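Local coordinates for protein BRIC1 (Synthetic construct, PDB 6FF6) that is a computationally designed, all-helical repeat protein that folds into a novel, corrugated architecture, at residues V136-M141 and E211-M216; F167-A172 and E182-M187. One frame throughout, in Å; residues are numbered along the deposited sequence.

Contact 1 of 2, residues V136-M141 and E211-M216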
loop_
_atom_site.group_PDB
_atom_site.type_symbol
_atom_site.label_atom_id
_atom_site.label_comp_id
_atom_site.label_asym_id
_atom_site.label_seq_id
_atom_site.Cartn_x
_atom_site.Cartn_y
_atom_site.Cartn_z
ATOM N N VAL A 136 16.988 -4.160 -12.698
ATOM C CA VAL A 136 18.161 -4.338 -11.839
ATOM C C VAL A 136 18.395 -5.806 -11.461
ATOM O O VAL A 136 19.535 -6.292 -11.560
ATOM C CB VAL A 136 18.123 -3.412 -10.603
ATOM C CG1 VAL A 136 19.334 -3.643 -9.709
ATOM C CG2 VAL A 136 18.058 -1.947 -11.028
ATOM N N MET A 137 17.327 -6.518 -11.064
ATOM C CA MET A 137 17.407 -7.948 -10.732
ATOM C C MET A 137 17.906 -8.837 -11.889
ATOM O O MET A 137 18.598 -9.831 -11.646
ATOM C CB MET A 137 16.079 -8.452 -10.183
ATOM C CG MET A 137 15.884 -8.044 -8.744
ATOM S SD MET A 137 14.614 -9.045 -7.952
ATOM C CE MET A 137 14.990 -8.761 -6.164
ATOM N N LEU A 138 17.609 -8.450 -13.130
ATOM C CA LEU A 138 18.039 -9.192 -14.308
ATOM C C LEU A 138 19.526 -9.024 -14.516
ATOM O O LEU A 138 20.226 -9.989 -14.864
ATOM C CB LEU A 138 17.226 -8.769 -15.545
ATOM C CG LEU A 138 15.745 -9.214 -15.533
ATOM C CD1 LEU A 138 14.951 -8.528 -16.611
ATOM C CD2 LEU A 138 15.627 -10.717 -15.637
ATOM N N LYS A 139 20.028 -7.808 -14.214
ATOM C CA LYS A 139 21.463 -7.482 -14.284
ATOM C C LYS A 139 22.226 -8.297 -13.261
ATOM O O LYS A 139 23.271 -8.874 -13.579
ATOM C CB LYS A 139 21.713 -5.985 -14.084
ATOM C CG LYS A 139 21.464 -5.145 -15.331
ATOM C CD LYS A 139 21.909 -3.702 -15.122
ATOM C CE LYS A 139 21.612 -2.829 -16.320
ATOM N NZ LYS A 139 22.190 -1.461 -16.161
ATOM N N VAL A 140 21.682 -8.380 -12.041
ATOM C CA VAL A 140 22.298 -9.164 -10.971
ATOM C C VAL A 140 22.383 -10.653 -11.374
ATOM O O VAL A 140 23.465 -11.253 -11.281
ATOM C CB VAL A 140 21.605 -8.930 -9.608
ATOM C CG1 VAL A 140 22.184 -9.843 -8.526
ATOM C CG2 VAL A 140 21.720 -7.464 -9.182
ATOM N N MET A 141 21.243 -11.212 -11.874
ATOM C CA MET A 141 21.104 -12.597 -12.346
ATOM C C MET A 141 22.150 -12.898 -13.405
ATOM O O MET A 141 22.867 -13.900 -13.284
ATOM C CB MET A 141 19.708 -12.822 -12.943
ATOM C CG MET A 141 18.656 -13.140 -11.917
ATOM S SD MET A 141 16.992 -13.354 -12.653
ATOM C CE MET A 141 17.073 -15.048 -13.137
ATOM N N GLU A 211 20.317 -16.610 -22.143
ATOM C CA GLU A 211 19.400 -16.419 -23.260
ATOM C C GLU A 211 18.008 -16.165 -22.704
ATOM O O GLU A 211 17.334 -15.231 -23.162
ATOM C CB GLU A 211 19.429 -17.647 -24.152
ATOM C CG GLU A 211 19.106 -17.365 -25.605
ATOM C CD GLU A 211 19.251 -18.587 -26.492
ATOM O OE1 GLU A 211 18.840 -19.690 -26.063
ATOM O OE2 GLU A 211 19.774 -18.443 -27.622
ATOM N N THR A 212 17.611 -16.954 -21.663
ATOM C CA THR A 212 16.352 -16.787 -20.914
ATOM C C THR A 212 16.312 -15.360 -20.355
ATOM O O THR A 212 15.302 -14.684 -20.563
ATOM C CB THR A 212 16.195 -17.849 -19.798
ATOM O OG1 THR A 212 16.325 -19.152 -20.350
ATOM C CG2 THR A 212 14.862 -17.784 -19.111
ATOM N N LYS A 213 17.435 -14.879 -19.716
ATOM C CA LYS A 213 17.530 -13.509 -19.187
ATOM C C LYS A 213 17.166 -12.488 -20.280
ATOM O O LYS A 213 16.330 -11.632 -20.053
ATOM C CB LYS A 213 18.922 -13.227 -18.553
ATOM C CG LYS A 213 19.122 -11.820 -17.946
ATOM C CD LYS A 213 19.650 -10.798 -18.993
ATOM C CE LYS A 213 19.357 -9.344 -18.654
ATOM N NZ LYS A 213 19.533 -8.443 -19.834
ATOM N N ASP A 214 17.776 -12.600 -21.454
ATOM C CA ASP A 214 17.523 -11.702 -22.590
ATOM C C ASP A 214 16.039 -11.683 -22.991
ATOM O O ASP A 214 15.458 -10.599 -23.220
ATOM C CB ASP A 214 18.438 -12.060 -23.783
ATOM C CG ASP A 214 19.939 -11.884 -23.518
ATOM O OD1 ASP A 214 20.303 -11.147 -22.569
ATOM O OD2 ASP A 214 20.749 -12.469 -24.270
ATOM N N ILE A 215 15.422 -12.893 -23.046
ATOM C CA ILE A 215 14.009 -13.068 -23.384
ATOM C C ILE A 215 13.142 -12.396 -22.308
ATOM O O ILE A 215 12.167 -11.718 -22.649
ATOM C CB ILE A 215 13.632 -14.574 -23.549
ATOM C CG1 ILE A 215 14.397 -15.282 -24.708
ATOM C CG2 ILE A 215 12.114 -14.771 -23.678
ATOM C CD1 ILE A 215 14.258 -14.719 -26.122
ATOM N N MET A 216 13.480 -12.606 -21.024
ATOM C CA MET A 216 12.750 -12.026 -19.894
ATOM C C MET A 216 12.803 -10.491 -19.914
ATOM O O MET A 216 11.800 -9.848 -19.607
ATOM C CB MET A 216 13.261 -12.584 -18.564
ATOM C CG MET A 216 12.946 -14.061 -18.375
ATOM S SD MET A 216 13.546 -14.838 -16.837
ATOM C CE MET A 216 15.121 -14.247 -16.715
#

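Contact 2 of 2, residues F167-A172 and E182-M187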
loop_
_atom_site.group_PDB
_atom_site.type_symbol
_atom_site.label_atom_id
_atom_site.label_comp_id
_atom_site.label_asym_id
_atom_site.label_seq_id
_atom_site.Cartn_x
_atom_site.Cartn_y
_atom_site.Cartn_z
ATOM N N PHE A 167 11.374 -13.591 -7.173
ATOM C CA PHE A 167 10.756 -12.272 -7.047
ATOM C C PHE A 167 10.038 -11.875 -8.345
ATOM O O PHE A 167 8.865 -11.477 -8.302
ATOM C CB PHE A 167 11.777 -11.193 -6.658
ATOM C CG PHE A 167 11.224 -9.779 -6.720
ATOM C CD1 PHE A 167 10.383 -9.295 -5.717
ATOM C CD2 PHE A 167 11.509 -8.946 -7.800
ATOM C CE1 PHE A 167 9.865 -8.002 -5.783
ATOM C CE2 PHE A 167 10.997 -7.648 -7.857
ATOM C CZ PHE A 167 10.181 -7.187 -6.849
ATOM N N ILE A 168 10.751 -11.982 -9.488
ATOM C CA ILE A 168 10.229 -11.624 -10.800
ATOM C C ILE A 168 8.983 -12.425 -11.110
ATOM O O ILE A 168 7.991 -11.849 -11.539
ATOM C CB ILE A 168 11.294 -11.699 -11.906
ATOM C CG1 ILE A 168 12.494 -10.751 -11.600
ATOM C CG2 ILE A 168 10.655 -11.329 -13.241
ATOM C CD1 ILE A 168 13.807 -11.068 -12.368
ATOM N N LYS A 169 9.002 -13.731 -10.816
ATOM C CA LYS A 169 7.845 -14.596 -11.003
ATOM C C LYS A 169 6.676 -14.115 -10.168
ATOM O O LYS A 169 5.589 -13.927 -10.714
ATOM C CB LYS A 169 8.180 -16.055 -10.668
ATOM C CG LYS A 169 7.036 -17.012 -10.997
ATOM C CD LYS A 169 7.158 -18.330 -10.278
ATOM C CE LYS A 169 6.776 -18.305 -8.814
ATOM N NZ LYS A 169 6.972 -19.629 -8.165
ATOM N N GLY A 170 6.910 -13.920 -8.869
ATOM C CA GLY A 170 5.905 -13.449 -7.916
ATOM C C GLY A 170 5.266 -12.151 -8.355
ATOM O O GLY A 170 4.042 -12.081 -8.494
ATOM N N ALA A 171 6.112 -11.151 -8.652
ATOM C CA ALA A 171 5.726 -9.831 -9.143
ATOM C C ALA A 171 4.974 -9.882 -10.498
ATOM O O ALA A 171 3.951 -9.205 -10.648
ATOM C CB ALA A 171 6.952 -8.951 -9.243
ATOM N N ALA A 172 5.440 -10.726 -11.451
ATOM C CA ALA A 172 4.780 -10.918 -12.742
ATOM C C ALA A 172 3.394 -11.506 -12.518
ATOM O O ALA A 172 2.457 -11.151 -13.237
ATOM C CB ALA A 172 5.595 -11.844 -13.630
ATOM N N GLU A 182 5.590 -17.377 -16.472
ATOM C CA GLU A 182 5.883 -18.725 -16.924
ATOM C C GLU A 182 7.346 -18.945 -17.259
ATOM O O GLU A 182 7.904 -19.947 -16.818
ATOM C CB GLU A 182 4.975 -19.111 -18.088
ATOM C CG GLU A 182 3.530 -19.341 -17.664
ATOM C CD GLU A 182 3.367 -20.209 -16.429
ATOM O OE1 GLU A 182 3.196 -19.639 -15.327
ATOM O OE2 GLU A 182 3.448 -21.455 -16.559
ATOM N N THR A 183 7.976 -18.001 -18.002
ATOM C CA THR A 183 9.379 -18.064 -18.391
ATOM C C THR A 183 10.258 -18.139 -17.167
ATOM O O THR A 183 11.119 -19.011 -17.093
ATOM C CB THR A 183 9.760 -16.892 -19.302
ATOM O OG1 THR A 183 8.889 -16.884 -20.420
ATOM C CG2 THR A 183 11.188 -16.994 -19.812
ATOM N N THR A 184 10.046 -17.216 -16.213
ATOM C CA THR A 184 10.773 -17.150 -14.949
ATOM C C THR A 184 10.522 -18.388 -14.095
ATOM O O THR A 184 11.462 -18.885 -13.494
ATOM C CB THR A 184 10.421 -15.893 -14.191
ATOM O OG1 THR A 184 9.013 -15.733 -14.175
ATOM C CG2 THR A 184 11.057 -14.663 -14.756
ATOM N N HIS A 185 9.279 -18.910 -14.065
ATOM C CA HIS A 185 8.955 -20.105 -13.283
ATOM C C HIS A 185 9.724 -21.324 -13.748
ATOM O O HIS A 185 10.243 -22.069 -12.914
ATOM C CB HIS A 185 7.460 -20.430 -13.291
ATOM C CG HIS A 185 7.017 -21.224 -12.090
ATOM N ND1 HIS A 185 7.907 -21.581 -11.075
ATOM C CD2 HIS A 185 5.776 -21.631 -11.735
ATOM C CE1 HIS A 185 7.182 -22.210 -10.162
ATOM N NE2 HIS A 185 5.895 -22.267 -10.512
ATOM N N LEU A 186 9.792 -21.537 -15.074
ATOM C CA LEU A 186 10.526 -22.655 -15.642
ATOM C C LEU A 186 12.006 -22.590 -15.307
ATOM O O LEU A 186 12.591 -23.624 -14.987
ATOM C CB LEU A 186 10.319 -22.741 -17.144
ATOM C CG LEU A 186 8.960 -23.239 -17.587
ATOM C CD1 LEU A 186 8.786 -23.055 -19.054
ATOM C CD2 LEU A 186 8.758 -24.703 -17.240
ATOM N N MET A 187 12.602 -21.384 -15.350
ATOM C CA MET A 187 14.005 -21.196 -15.011
ATOM C C MET A 187 14.182 -21.412 -13.496
ATOM O O MET A 187 15.150 -22.046 -13.082
ATOM C CB MET A 187 14.468 -19.804 -15.445
ATOM C CG MET A 187 15.920 -19.524 -15.186
ATOM S SD MET A 187 16.318 -17.896 -15.844
ATOM C CE MET A 187 17.986 -17.804 -15.515
#

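Contact 1 of 2, residues V136-M141 and E211-M216
Leu138 and Lys213 face each other across two helical segments, 136-141 and 211-216, that run nearly antiparallel at 171° with their axes 10.4 Å apart at closest approach. At this spacing the backbones stand well clear of each other, and the interface is made by side chains: a leucine, two methionines and the alkyl part of a lysine. Leu138 uses two separate parts of itself. Its CD2 methyl meets the terminal CE of Met216 at 3.7 Å, the two side chains meeting at a slant, while its CB lies 3.8 Å from CE of Lys213. The lysine therefore contributes hydrocarbon here: its chain leaves the helix with CG anti to the backbone N (chi1 -179°), then bends at chi2 (-89°), which brings CG and CE against Leu138. CG of Lys213 also comes to 3.8 Å from the carbonyl O of Leu138, so the chain borders backbone as well as side chain. The ammonium group makes a long ion pair with Asp214 on its own helix and a weak, long one with Glu142. On the inner side, the CE methyls of Met141 and Met216 approach to 4.2 Å, a looser meeting of chains set roughly at right angles, and Met216 CE thus borders both Leu138 and Met141. The same side chains continue into the bundle: Met141 also touches Ile161 and Ala164 of helix 155-174, and Met216 rests on Thr183 and Thr184 of helix 178-196. Helices 125-146 and 203-224 thus meet where both also touch these two helices, while the second subunit packs on Val136 and Val140 of the former and helix 231-247 on Thr212 and Ile215 of the latter.

Contact 2 of 2, residues F167-A172 and E182-M187
Ile168 and Lys169 on one helix meet Thr184 and His185 on the other where segments 167-172 and 182-187 pass at 149°, their axes 8.5 Å apart. The close spacing brings Thr184 against the two residues opposite, its small side chain lying between them. Its CG2 methyl touches CG2 of Ile168 at 3.7 Å on the buried side, the two side chains crossing at about a right angle. Its OG1 stands 3.6 Å from CB of Lys169, a contact with hydrocarbon; the hydroxyl's polar partners are the carbonyls of Leu180 and Gln181, one turn back on its own helix. The first torsion of Thr184 places OG1 between the backbone N and the carbonyl carbon, from where it can reach them. Toward the partly exposed side the contact stays close but changes in character, from small aliphatic groups to a charged chain laid on a ring. Lys169 passes over one face of the His185 ring, with CD 3.6 Å from the ring centroid in a CH-pi contact, 21° off the normal. The chain then bends at chi3 (77°), which keeps NZ over the same face, 3.3 Å from CE1 of His185. The amine's principal partner is Glu188, with which it forms a salt bridge; this probably helps to hold the lysine chain across the imidazole. Interior aliphatic contact and outer charged cover thus occupy different sides of one interface. The arrangement is that of an antiparallel helical hairpin, formed by consecutive helices 155-174 and 178-196 within a helical bundle whose sequence matches the Hpt family.

The two contacts show how four helices of the same Hpt-like range can be tied together by pairings of different chain separation. Contact 2 joins neighbours in sequence, helices 155-174 and 178-196, whereas contact 1 joins helices 125-146 and 203-224, which come before and after that hairpin. The order along the chain is therefore 136-141, 167-172, 182-187, 211-216, with the shorter connection lying within the longer one. Their centres are 11 Å apart, and they touch directly: Met137 packs on Phe167, and Thr212 on Met187. All four segments thus share a continuous interior, consistent with a designed helical bundle.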